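Local coordinates for histidine triad (HIT) protein (Marinobacter aquaeolei, PDB 3OHE) that probably acts as a nucleotide hydrolase or transferase of the histidine triad (HIT) family and binds calcium ions in the crystal, at residues A[26-34]-A[108-117]; A[2-10]-A[85-93]. One frame throughout, in Å; residues are numbered along the deposited sequence. Where two conformers were deposited one is given.

Interaction 1: residues A[26-34]-A[108-117]. With GOL (glycerol), chain E.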
loop_
_atom_site.group_PDB
_atom_site.type_symbol
_atom_site.label_atom_id
_atom_site.label_comp_id
_atom_site.label_asym_id
_atom_site.label_seq_id
_atom_site.Cartn_x
_atom_site.Cartn_y
_atom_site.Cartn_z
ATOM N N LEU A 26 -2.075 -3.897 16.564
ATOM C CA LEU A 26 -0.960 -2.990 16.778
ATOM C C LEU A 26 0.344 -3.732 16.476
ATOM O O LEU A 26 0.646 -4.724 17.134
ATOM C CB LEU A 26 -0.917 -2.558 18.235
ATOM C CG LEU A 26 0.175 -1.565 18.662
ATOM C CD1 LEU A 26 -0.061 -0.199 17.987
ATOM C CD2 LEU A 26 0.191 -1.476 20.207
HETATM N N MSE A 27 1.105 -3.279 15.503
HETATM C CA MSE A 27 2.444 -3.862 15.273
HETATM C C MSE A 27 3.274 -3.584 16.509
HETATM O O MSE A 27 3.344 -2.439 16.940
HETATM C CB MSE A 27 3.096 -3.287 14.008
HETATM C CG MSE A 27 4.421 -3.936 13.688
HETATM SE SE MSE A 27 4.268 -5.812 13.177
HETATM C CE MSE A 27 4.276 -5.524 11.276
ATOM N N ASN A 28 3.886 -4.635 17.074
ATOM C CA ASN A 28 4.581 -4.508 18.350
ATOM C C ASN A 28 6.001 -3.936 18.230
ATOM O O ASN A 28 6.978 -4.568 18.638
ATOM C CB ASN A 28 4.599 -5.859 19.091
ATOM C CG ASN A 28 4.971 -5.701 20.540
ATOM O OD1 ASN A 28 4.821 -4.619 21.127
ATOM N ND2 ASN A 28 5.486 -6.766 21.123
ATOM N N ASP A 29 6.061 -2.766 17.614
ATOM C CA ASP A 29 7.262 -1.962 17.439
ATOM C C ASP A 29 6.842 -0.540 17.718
ATOM O O ASP A 29 6.128 0.066 16.917
ATOM C CB ASP A 29 7.851 -2.126 16.027
ATOM C CG ASP A 29 9.168 -1.370 15.857
ATOM O OD1 ASP A 29 9.615 -0.712 16.845
ATOM O OD2 ASP A 29 9.707 -1.398 14.728
ATOM N N ASN A 30 7.277 0.003 18.862
ATOM C CA ASN A 30 6.840 1.313 19.291
ATOM C C ASN A 30 7.618 2.441 18.614
ATOM O O ASN A 30 7.398 3.618 18.907
ATOM C CB ASN A 30 6.824 1.456 20.810
ATOM C CG ASN A 30 8.203 1.544 21.410
ATOM O OD1 ASN A 30 9.178 1.748 20.707
ATOM N ND2 ASN A 30 8.287 1.422 22.740
ATOM N N THR A 31 8.495 2.089 17.676
ATOM C CA THR A 31 9.295 3.069 16.932
ATOM C C THR A 31 8.406 3.981 16.059
ATOM O O THR A 31 8.733 5.149 15.864
ATOM C CB THR A 31 10.379 2.357 16.092
ATOM O OG1 THR A 31 11.140 1.519 16.968
ATOM C CG2 THR A 31 11.343 3.359 15.385
ATOM N N TRP A 32 7.302 3.446 15.533
ATOM C CA TRP A 32 6.323 4.193 14.731
ATOM C C TRP A 32 4.928 3.749 15.139
ATOM O O TRP A 32 4.765 2.581 15.449
ATOM C CB TRP A 32 6.443 3.939 13.197
ATOM C CG TRP A 32 7.757 4.188 12.610
ATOM C CD1 TRP A 32 8.226 5.369 12.080
ATOM C CD2 TRP A 32 8.829 3.270 12.531
ATOM N NE1 TRP A 32 9.500 5.212 11.657
ATOM C CE2 TRP A 32 9.913 3.951 11.910
ATOM C CE3 TRP A 32 8.964 1.906 12.839
ATOM C CZ2 TRP A 32 11.118 3.343 11.665
ATOM C CZ3 TRP A 32 10.137 1.318 12.606
ATOM C CH2 TRP A 32 11.223 2.039 12.002
ATOM N N PRO A 33 3.909 4.639 15.062
ATOM C CA PRO A 33 2.511 4.213 15.216
ATOM C C PRO A 33 2.116 3.382 14.010
ATOM O O PRO A 33 2.107 3.901 12.876
ATOM C CB PRO A 33 1.741 5.544 15.306
ATOM C CG PRO A 33 2.798 6.607 15.622
ATOM C CD PRO A 33 4.007 6.116 14.908
ATOM N N TRP A 34 1.819 2.114 14.223
ATOM C CA TRP A 34 1.723 1.140 13.118
ATOM C C TRP A 34 0.598 0.169 13.441
ATOM O O TRP A 34 0.683 -0.608 14.393
ATOM C CB TRP A 34 3.086 0.470 12.972
ATOM C CG TRP A 34 3.269 -0.544 11.893
ATOM C CD1 TRP A 34 2.352 -1.142 11.109
ATOM C CD2 TRP A 34 4.532 -1.084 11.531
ATOM N NE1 TRP A 34 2.979 -2.033 10.254
ATOM C CE2 TRP A 34 4.327 -2.028 10.517
ATOM C CE3 TRP A 34 5.829 -0.897 12.018
ATOM C CZ2 TRP A 34 5.395 -2.747 9.964
ATOM C CZ3 TRP A 34 6.865 -1.599 11.461
ATOM C CH2 TRP A 34 6.647 -2.504 10.449
ATOM N N VAL A 108 9.966 1.994 6.453
ATOM C CA VAL A 108 10.296 1.513 7.777
ATOM C C VAL A 108 10.737 0.065 7.810
ATOM O O VAL A 108 11.521 -0.314 8.706
ATOM C CB VAL A 108 9.132 1.725 8.786
ATOM C CG1 VAL A 108 8.668 3.197 8.805
ATOM C CG2 VAL A 108 7.991 0.747 8.565
ATOM N N TRP A 109 10.261 -0.782 6.896
ATOM C CA TRP A 109 10.419 -2.251 7.056
ATOM C C TRP A 109 11.882 -2.740 6.975
ATOM O O TRP A 109 12.463 -2.662 5.901
ATOM C CB TRP A 109 9.556 -3.011 6.024
ATOM C CG TRP A 109 8.103 -2.643 6.039
ATOM C CD1 TRP A 109 7.136 -3.104 6.892
ATOM C CD2 TRP A 109 7.448 -1.732 5.151
ATOM N NE1 TRP A 109 5.925 -2.520 6.601
ATOM C CE2 TRP A 109 6.090 -1.686 5.524
ATOM C CE3 TRP A 109 7.876 -0.959 4.067
ATOM C CZ2 TRP A 109 5.173 -0.888 4.872
ATOM C CZ3 TRP A 109 6.946 -0.188 3.403
ATOM C CH2 TRP A 109 5.619 -0.145 3.818
ATOM N N GLY A 110 12.462 -3.224 8.093
ATOM C CA GLY A 110 13.850 -3.714 8.132
ATOM C C GLY A 110 14.909 -2.655 8.393
ATOM O O GLY A 110 16.102 -2.955 8.318
ATOM N N LYS A 111 14.505 -1.422 8.702
ATOM C CA LYS A 111 15.459 -0.360 9.054
ATOM C C LYS A 111 16.277 -0.685 10.325
ATOM O O LYS A 111 17.498 -0.487 10.354
ATOM C CB LYS A 111 14.744 0.990 9.244
ATOM C CG LYS A 111 15.642 2.145 9.748
ATOM C CD LYS A 111 16.575 2.687 8.662
ATOM C CE LYS A 111 17.473 3.782 9.230
ATOM N NZ LYS A 111 18.127 4.631 8.181
ATOM N N GLN A 112 15.604 -1.153 11.371
ATOM C CA GLN A 112 16.271 -1.439 12.643
ATOM C C GLN A 112 15.417 -2.405 13.459
ATOM O O GLN A 112 14.249 -2.620 13.145
ATOM C CB GLN A 112 16.544 -0.138 13.393
ATOM C CG GLN A 112 15.310 0.787 13.557
ATOM C CD GLN A 112 15.710 2.196 13.926
ATOM O OE1 GLN A 112 16.405 2.877 13.159
ATOM N NE2 GLN A 112 15.284 2.646 15.099
ATOM N N PRO A 113 15.989 -3.020 14.506
ATOM C CA PRO A 113 15.177 -3.997 15.274
ATOM C C PRO A 113 13.902 -3.363 15.909
ATOM O O PRO A 113 13.942 -2.189 16.262
ATOM C CB PRO A 113 16.123 -4.439 16.391
ATOM C CG PRO A 113 17.495 -4.092 15.909
ATOM C CD PRO A 113 17.348 -2.859 15.060
ATOM N N PRO A 114 12.833 -4.145 16.086
ATOM C CA PRO A 114 11.634 -3.598 16.746
ATOM C C PRO A 114 11.842 -3.397 18.228
ATOM O O PRO A 114 12.638 -4.129 18.862
ATOM C CB PRO A 114 10.607 -4.701 16.566
ATOM C CG PRO A 114 11.442 -5.967 16.523
ATOM C CD PRO A 114 12.672 -5.570 15.765
ATOM N N VAL A 115 11.146 -2.415 18.780
ATOM C CA VAL A 115 11.149 -2.182 20.212
ATOM C C VAL A 115 9.729 -2.510 20.716
ATOM O O VAL A 115 8.778 -1.793 20.384
ATOM C CB VAL A 115 11.545 -0.736 20.536
ATOM C CG1 VAL A 115 11.454 -0.454 22.039
ATOM C CG2 VAL A 115 12.940 -0.441 19.974
ATOM N N PRO A 116 9.577 -3.569 21.526
ATOM C CA PRO A 116 8.225 -3.936 21.958
ATOM C C PRO A 116 7.609 -2.857 22.866
ATOM O O PRO A 116 8.308 -2.164 23.611
ATOM C CB PRO A 116 8.435 -5.223 22.751
ATOM C CG PRO A 116 9.894 -5.194 23.150
ATOM C CD PRO A 116 10.620 -4.459 22.069
ATOM N N TYR A 117 6.304 -2.723 22.788
ATOM C CA TYR A 117 5.565 -1.867 23.682
ATOM C C TYR A 117 5.671 -2.387 25.101
ATOM O O TYR A 117 5.496 -3.586 25.355
ATOM C CB TYR A 117 4.070 -1.823 23.273
ATOM C CG TYR A 117 3.784 -0.931 22.088
ATOM C CD1 TYR A 117 4.031 -1.330 20.788
ATOM C CD2 TYR A 117 3.255 0.345 22.282
ATOM C CE1 TYR A 117 3.760 -0.482 19.732
ATOM C CE2 TYR A 117 2.997 1.207 21.238
ATOM C CZ TYR A 117 3.276 0.794 19.947
ATOM O OH TYR A 117 2.995 1.666 18.924
HETATM C C1 GOL E . 10.745 -3.706 12.857
HETATM O O1 GOL E . 9.372 -3.602 13.255
HETATM C C2 GOL E . 10.768 -3.679 11.333
HETATM O O2 GOL E . 12.111 -3.702 10.896
HETATM C C3 GOL E . 9.969 -4.860 10.766
HETATM O O3 GOL E . 9.744 -4.714 9.386
HETATM O O HOH W 1 3.186 0.506 16.515
HETATM O O HOH W 2 5.000 -6.014 24.038
HETATM O O HOH W 3 12.261 -0.592 14.059
HETATM O O HOH W 4 13.896 1.500 17.007
#
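Leu-26, near the end of strand 22-27, lays CD2 over the centre of one face of the Tyr-117 ring, 3.7 Å from the centroid. The carbonyl O of Met-27 lies at the edge of that ring, near CE1. A water 2.7 Å from Tyr-117 OH lies within bonding reach of both Met-27 O and Trp-32 O, with more acceptors round it than protons to share.

Asn-28 takes Tyr-117 N on OD1 at 2.9 Å. Its amide is nearly coplanar with the tyrosine ring, and OD1 sits at the ring edge. A second water joins Asn-28 ND2 to Tyr-117 O.

Asp-29 brings its carboxylate to residues 108-117, with CG anti to the backbone N (chi1 -176°). OD1 is gripped by three donors. Val-115 N meets Asp-29 OD1 from above the carboxylate plane at 3.0 Å, nearly straight at 174°. Thr-31 N comes from the opposite side of that plane and closes an Asx turn. Thr-31 OG1 reaches Asp-29 OD1 on the syn side at 2.7 Å. OD2 takes O1 of a glycerol, which probably came from the crystallisation liquor.

The connection between strands 22-27 and 34-39 of the antiparallel HIT sheet is thus held against the loop leading to helix 119-135. Asn-30 N donates to Val-115 O, in the carbonyl plane, at 2.8 Å. Its CB covers the Tyr-117 face opposite Leu-26, so the ring is clamped between the two. Asn-30 ND2 bonds to Gln-121 of that helix.

Trp-32 receives Val-108 CG1 over its five-membered ring, 3.6 Å from the centroid, while Thr-31 CG2 lies on the opposite face. Val-108 CG2 lies over the six-membered ring of Trp-34. CZ2 of Trp-34 approaches Trp-109 NE1 at 3.4 Å, with the two ring planes at 82°.

Interaction 2: residues A[2-10]-A[85-93]. With CA (calcium ion), chain C.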
loop_
_atom_site.group_PDB
_atom_site.type_symbol
_atom_site.label_atom_id
_atom_site.label_comp_id
_atom_site.label_asym_id
_atom_site.label_seq_id
_atom_site.Cartn_x
_atom_site.Cartn_y
_atom_site.Cartn_z
HETATM N N MSE A 2 -13.153 -21.034 7.510
HETATM C CA MSE A 2 -13.062 -20.532 8.875
HETATM C C MSE A 2 -11.796 -19.688 9.034
HETATM O O MSE A 2 -10.692 -20.214 9.177
HETATM C CB MSE A 2 -13.027 -21.725 9.828
HETATM C CG MSE A 2 -12.910 -21.354 11.286
HETATM SE SE MSE A 2 -14.405 -20.270 11.891
HETATM C CE MSE A 2 -15.879 -21.518 11.665
ATOM N N PHE A 3 -11.955 -18.369 9.039
ATOM C CA PHE A 3 -10.798 -17.487 9.176
ATOM C C PHE A 3 -10.023 -17.829 10.456
ATOM O O PHE A 3 -10.632 -18.007 11.525
ATOM C CB PHE A 3 -11.224 -16.020 9.194
ATOM C CG PHE A 3 -10.100 -15.075 9.514
ATOM C CD1 PHE A 3 -9.199 -14.756 8.532
ATOM C CD2 PHE A 3 -9.935 -14.578 10.777
ATOM C CE1 PHE A 3 -8.145 -13.903 8.794
ATOM C CE2 PHE A 3 -8.866 -13.719 11.055
ATOM C CZ PHE A 3 -8.004 -13.394 10.054
ATOM N N GLN A 4 -8.712 -17.861 10.359
ATOM C CA GLN A 4 -7.846 -17.997 11.517
ATOM C C GLN A 4 -6.656 -17.085 11.353
ATOM O O GLN A 4 -5.929 -17.161 10.350
ATOM C CB GLN A 4 -7.386 -19.444 11.674
ATOM C CG GLN A 4 -6.596 -19.684 12.934
ATOM C CD GLN A 4 -6.230 -21.127 13.062
ATOM O OE1 GLN A 4 -7.045 -21.965 13.515
ATOM N NE2 GLN A 4 -5.038 -21.467 12.562
ATOM N N LEU A 5 -6.435 -16.196 12.308
ATOM C CA LEU A 5 -5.320 -15.254 12.210
ATOM C C LEU A 5 -4.003 -16.031 12.084
ATOM O O LEU A 5 -3.744 -16.980 12.841
ATOM C CB LEU A 5 -5.270 -14.358 13.448
ATOM C CG LEU A 5 -4.230 -13.244 13.418
ATOM C CD1 LEU A 5 -4.511 -12.213 12.332
ATOM C CD2 LEU A 5 -4.172 -12.518 14.777
ATOM N N HIS A 6 -3.146 -15.630 11.150
ATOM C CA HIS A 6 -1.858 -16.258 10.931
ATOM C C HIS A 6 -0.977 -16.118 12.167
ATOM O O HIS A 6 -0.934 -15.048 12.770
ATOM C CB HIS A 6 -1.197 -15.643 9.693
ATOM C CG HIS A 6 -0.007 -16.369 9.196
ATOM N ND1 HIS A 6 1.220 -16.298 9.815
ATOM C CD2 HIS A 6 0.151 -17.178 8.118
ATOM C CE1 HIS A 6 2.090 -17.020 9.128
ATOM N NE2 HIS A 6 1.469 -17.542 8.081
ATOM N N GLU A 7 -0.274 -17.185 12.532
ATOM C CA GLU A 7 0.540 -17.204 13.743
ATOM C C GLU A 7 1.587 -16.109 13.769
ATOM O O GLU A 7 1.893 -15.585 14.851
ATOM C CB GLU A 7 1.205 -18.572 13.928
ATOM C CG GLU A 7 2.242 -18.941 12.860
ATOM C CD GLU A 7 3.670 -18.386 13.043
ATOM O OE1 GLU A 7 4.079 -18.007 14.186
ATOM O OE2 GLU A 7 4.410 -18.341 12.016
ATOM N N ARG A 8 2.157 -15.747 12.622
ATOM C CA ARG A 8 3.198 -14.703 12.618
ATOM C C ARG A 8 2.586 -13.333 12.940
ATOM O O ARG A 8 3.163 -12.517 13.641
ATOM C CB ARG A 8 3.948 -14.675 11.285
ATOM C CG ARG A 8 5.010 -13.618 11.162
ATOM C CD ARG A 8 6.212 -13.712 12.069
ATOM N NE ARG A 8 7.145 -12.620 11.732
ATOM C CZ ARG A 8 7.941 -12.580 10.651
ATOM N NH1 ARG A 8 7.980 -13.580 9.767
ATOM N NH2 ARG A 8 8.727 -11.516 10.458
ATOM N N LEU A 9 1.399 -13.077 12.393
ATOM C CA LEU A 9 0.682 -11.828 12.715
ATOM C C LEU A 9 0.335 -11.794 14.198
ATOM O O LEU A 9 0.545 -10.775 14.852
ATOM C CB LEU A 9 -0.567 -11.658 11.852
ATOM C CG LEU A 9 -0.299 -11.385 10.374
ATOM C CD1 LEU A 9 -1.591 -11.375 9.556
ATOM C CD2 LEU A 9 0.504 -10.121 10.163
ATOM N N ALA A 10 -0.156 -12.911 14.744
ATOM C CA ALA A 10 -0.445 -12.982 16.165
ATOM C C ALA A 10 0.786 -12.715 17.023
ATOM O O ALA A 10 0.743 -11.933 17.991
ATOM C CB ALA A 10 -1.049 -14.343 16.495
ATOM N N ASN A 85 5.146 -10.778 1.633
ATOM C CA ASN A 85 6.042 -11.690 0.944
ATOM C C ASN A 85 6.267 -12.973 1.738
ATOM O O ASN A 85 6.439 -14.033 1.123
ATOM C CB ASN A 85 7.356 -11.016 0.645
ATOM C CG ASN A 85 7.186 -9.859 -0.328
ATOM O OD1 ASN A 85 6.268 -9.861 -1.141
ATOM N ND2 ASN A 85 8.083 -8.890 -0.253
HETATM N N MSE A 86 6.258 -12.829 3.080
HETATM C CA MSE A 86 6.495 -13.896 4.073
HETATM C C MSE A 86 5.197 -14.521 4.622
HETATM O O MSE A 86 5.152 -15.696 4.942
HETATM C CB MSE A 86 7.328 -13.354 5.258
HETATM C CG MSE A 86 8.740 -13.005 4.837
HETATM SE SE MSE A 86 9.919 -12.215 6.177
HETATM C CE MSE A 86 8.789 -10.723 6.698
ATOM N N VAL A 87 4.155 -13.711 4.761
ATOM C CA VAL A 87 2.896 -14.046 5.419
ATOM C C VAL A 87 1.812 -13.941 4.380
ATOM O O VAL A 87 1.513 -12.840 3.896
ATOM C CB VAL A 87 2.642 -13.117 6.609
ATOM C CG1 VAL A 87 1.251 -13.352 7.178
ATOM C CG2 VAL A 87 3.755 -13.315 7.674
ATOM N N PRO A 88 1.210 -15.071 3.998
ATOM C CA PRO A 88 0.303 -15.044 2.832
ATOM C C PRO A 88 -1.083 -14.465 3.132
ATOM O O PRO A 88 -1.774 -14.074 2.219
ATOM C CB PRO A 88 0.194 -16.525 2.428
ATOM C CG PRO A 88 0.393 -17.285 3.739
ATOM C CD PRO A 88 1.448 -16.451 4.478
ATOM N N GLN A 89 -1.422 -14.335 4.399
ATOM C CA GLN A 89 -2.700 -13.799 4.817
ATOM C C GLN A 89 -2.730 -12.291 4.612
ATOM O O GLN A 89 -1.971 -11.567 5.235
ATOM C CB GLN A 89 -2.920 -14.152 6.269
ATOM C CG GLN A 89 -4.255 -13.665 6.857
ATOM C CD GLN A 89 -4.529 -14.310 8.190
ATOM O OE1 GLN A 89 -4.094 -13.825 9.237
ATOM N NE2 GLN A 89 -5.190 -15.469 8.153
ATOM N N LEU A 90 -3.643 -11.826 3.775
ATOM C CA LEU A 90 -3.767 -10.408 3.455
ATOM C C LEU A 90 -3.851 -9.573 4.746
ATOM O O LEU A 90 -4.710 -9.807 5.598
ATOM C CB LEU A 90 -5.021 -10.153 2.634
ATOM C CG LEU A 90 -5.401 -8.681 2.363
ATOM C CD1 LEU A 90 -4.303 -7.963 1.588
ATOM C CD2 LEU A 90 -6.742 -8.618 1.667
ATOM N N HIS A 91 -2.978 -8.551 4.824
ATOM C CA HIS A 91 -3.016 -7.615 5.920
ATOM C C HIS A 91 -2.518 -6.273 5.400
ATOM O O HIS A 91 -1.603 -6.218 4.589
ATOM C CB HIS A 91 -2.245 -8.146 7.133
ATOM C CG HIS A 91 -0.792 -8.402 6.894
ATOM N ND1 HIS A 91 -0.338 -9.512 6.226
ATOM C CD2 HIS A 91 0.319 -7.751 7.327
ATOM C CE1 HIS A 91 0.992 -9.514 6.233
ATOM N NE2 HIS A 91 1.416 -8.442 6.878
ATOM N N LEU A 92 -3.122 -5.204 5.909
ATOM C CA LEU A 92 -2.878 -3.877 5.370
ATOM C C LEU A 92 -2.214 -3.021 6.444
ATOM O O LEU A 92 -2.811 -2.761 7.495
ATOM C CB LEU A 92 -4.226 -3.307 4.875
ATOM C CG LEU A 92 -4.244 -2.016 4.086
ATOM C CD1 LEU A 92 -3.426 -2.211 2.774
ATOM C CD2 LEU A 92 -5.677 -1.546 3.754
ATOM N N HIS A 93 -0.979 -2.606 6.179
ATOM C CA HIS A 93 -0.178 -1.755 7.078
ATOM C C HIS A 93 -0.585 -0.308 6.980
ATOM O O HIS A 93 -0.759 0.200 5.884
ATOM C CB HIS A 93 1.303 -1.834 6.689
ATOM C CG HIS A 93 1.897 -3.195 6.767
ATOM N ND1 HIS A 93 2.291 -3.748 7.958
ATOM C CD2 HIS A 93 2.218 -4.067 5.792
ATOM C CE1 HIS A 93 2.807 -4.935 7.708
ATOM N NE2 HIS A 93 2.773 -5.154 6.406
HETATM CA CA CA C . -0.703 -11.117 19.762
HETATM O O HOH W 5 -2.485 -10.044 18.100
HETATM O O HOH W 6 -0.357 -13.344 20.443
HETATM O O HOH W 7 -0.606 -9.985 22.044
#
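The His-6 ring has Val-87 CG1 over the centre of one face, 3.9 Å from the centroid. Arg-8 CA lies at the ring edge. The His-91 ring takes Leu-9 CD2 over one face in the same way, at 3.7 Å, with Gln-89 O at its edge. His-91 ND1 donates to Gln-89 O at 2.8 Å, almost in line with its C=O bond, which helps to fix the rotation of the imidazole. His-91 NE2 bonds to a glycerol. The run Gln-89, His-91, His-93 matches the HIT signature H-x-H-x-H with Gln in the first place; His-91 falls at the middle position, that of the nucleophile in relatives.

The amide of Gln-89 reaches across on an extended chain, with CG anti to the backbone N (chi1 -179°). Gln-89 NE2 donates to Gln-4 O at 2.9 Å, with the acceptor in the amide plane. Gln-89 OE1 accepts from His-6 N at 2.8 Å, the donor tilted 35° from the carbonyl plane. Phe-3 CE1 lies 3.4 Å from Gln-89 NE2.

His-6 is the N-cap of helix 7-12: its ND1 accepts from Arg-8 N. Arg-8 sets its CG against Val-87 CG2 and forms a salt bridge with Asp-12 through NE. Ala-10 O, on the same helix, binds a calcium ion at 2.4 Å. The two bonds of Gln-89 fix the amide flip, and the N-cap bond implies that ND1 of His-6 carries no proton.

The two contacts sit about 17 Å apart, centre to centre, and both reach the same antiparallel sheet. They meet where Trp-34 NE1 of interaction 1 lies 2.9 Å from His-93 ND1 of interaction 2, a probable hydrogen bond. Both are partly buried. Interaction 1 is the larger: it joins a strand connection to a loop, largely through backbone N-H groups, carboxylate and waters, with aromatic rings packed at each end. Interaction 2 sets the N-terminal segment and helix 7-12 against the loop leading into strand 92-97. It relies on one side-chain amide and on methyl groups over imidazoles. Buried histidine and tryptophan lie near the junction; Pro-114 to Pro-116 and Met-86 lie at the surface.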